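Side-chain contact in gamma-glutamyltranspeptidase (Ggt) (Helicobacter pylori 26695, PDB 5BPK), which probably cleaves and transfers gamma-glutamyl groups, as a gamma-glutamyltranspeptidase of the Ntn-hydrolase clan: residues I105-V108 against N112-I115. Numbering follows the deposited sequence.
Sequences ISNV and NMNI. With EDO (1,2-ethanediol), chain V.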
# COMPACT_ATOMS: atom_id res chain seq x y z
N ILE B 105 -3.35 -14.28 -4.33
CA ILE B 105 -4.16 -14.55 -5.50
C ILE B 105 -3.92 -15.96 -6.08
O ILE B 105 -4.86 -16.69 -6.38
CB ILE B 105 -3.96 -13.48 -6.60
CG1 ILE B 105 -4.47 -12.13 -6.11
CG2 ILE B 105 -4.67 -13.90 -7.89
CD1 ILE B 105 -4.16 -10.97 -7.03
N SER B 106 -2.65 -16.32 -6.24
CA SER B 106 -2.27 -17.63 -6.74
C SER B 106 -2.75 -18.73 -5.80
O SER B 106 -3.21 -19.77 -6.25
CB SER B 106 -0.74 -17.71 -6.89
OG SER B 106 -0.30 -19.02 -7.21
N ASN B 107 -2.63 -18.51 -4.49
CA ASN B 107 -3.06 -19.52 -3.53
C ASN B 107 -4.54 -19.87 -3.70
O ASN B 107 -4.94 -21.03 -3.59
CB ASN B 107 -2.77 -19.08 -2.10
CG ASN B 107 -1.29 -19.13 -1.74
OD1 ASN B 107 -0.50 -19.80 -2.42
ND2 ASN B 107 -0.91 -18.43 -0.67
N VAL B 108 -5.37 -18.86 -3.93
CA VAL B 108 -6.76 -19.12 -4.26
C VAL B 108 -6.94 -19.79 -5.64
O VAL B 108 -7.57 -20.84 -5.75
CB VAL B 108 -7.62 -17.84 -4.21
CG1 VAL B 108 -9.07 -18.14 -4.64
CG2 VAL B 108 -7.57 -17.23 -2.81
N ASN B 112 -6.54 -23.53 -4.79
CA ASN B 112 -7.89 -23.69 -4.24
C ASN B 112 -7.93 -23.57 -2.71
O ASN B 112 -8.73 -24.24 -2.03
CB ASN B 112 -8.51 -25.02 -4.71
CG ASN B 112 -10.03 -25.05 -4.59
OD1 ASN B 112 -10.71 -24.03 -4.78
ND2 ASN B 112 -10.57 -26.22 -4.30
N MET B 113 -7.09 -22.69 -2.18
CA MET B 113 -7.16 -22.31 -0.78
C MET B 113 -8.35 -21.40 -0.55
O MET B 113 -8.68 -20.60 -1.43
CB MET B 113 -5.89 -21.58 -0.35
CG MET B 113 -4.68 -22.46 -0.29
SD MET B 113 -3.32 -21.65 0.52
CE MET B 113 -1.95 -22.63 -0.08
N ASN B 114 -8.99 -21.53 0.62
CA ASN B 114 -9.93 -20.51 1.06
C ASN B 114 -9.16 -19.23 1.41
O ASN B 114 -7.92 -19.21 1.42
CB ASN B 114 -10.88 -21.01 2.18
CG ASN B 114 -10.23 -21.11 3.55
OD1 ASN B 114 -9.41 -20.28 3.95
ND2 ASN B 114 -10.66 -22.12 4.31
N ILE B 115 -9.87 -18.13 1.59
CA ILE B 115 -9.18 -16.85 1.71
C ILE B 115 -8.33 -16.75 2.97
O ILE B 115 -7.28 -16.09 2.96
CB ILE B 115 -10.14 -15.64 1.54
CG1 ILE B 115 -9.37 -14.35 1.27
CG2 ILE B 115 -11.09 -15.49 2.75
CD1 ILE B 115 -8.48 -14.43 0.04
C1 EDO V . 3.13 -19.41 -6.91
O1 EDO V . 2.10 -19.20 -5.94
C2 EDO V . 4.36 -20.09 -6.31
O2 EDO V . 4.03 -21.44 -6.00
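The backbone between N107 and M113 folds back on itself at the end of helix 96-109, where N112, with a positive phi of 61°, turns the chain out of helical geometry and lets M113 N donate a nearly straight hydrogen bond to N107 O (3.1 Å, 165°). A second, weak bond, N112 N to V108 O at 3.0 Å, keeps the helical i to i+4 spacing in this helix–loop–helix connection of the Ntn-hydrolase catalytic domain. It is a worked example of how terminal helix carbonyls can be satisfied by the departing chain.

M113 has its CB 3.4 Å from N107 O and, with chi1 at -70°, its CG anti to the carbonyl carbon; the chain, extended beyond CG, then carries SD across the N107 side chain, 3.7 Å from N107 CB, and CE lies beside the amide of N107. That amide is held elsewhere: ND2 donates to A118 O on helix 115-120, while Y306 of the other Ggt chain packs on both N107 and M113. Deeper in, V108 CG2 meets I115 CD1 at 4.1 Å, and both residues rest on strand 84-89. Just before I115, N114 is the N-cap of the next helix, its OD1 accepting from E117 N. At S106, the residue before N107, OG is bonded to D110 OD2 and also accepts from O1 of an ethanediol molecule, probably a crystallisation additive, at 2.7 Å.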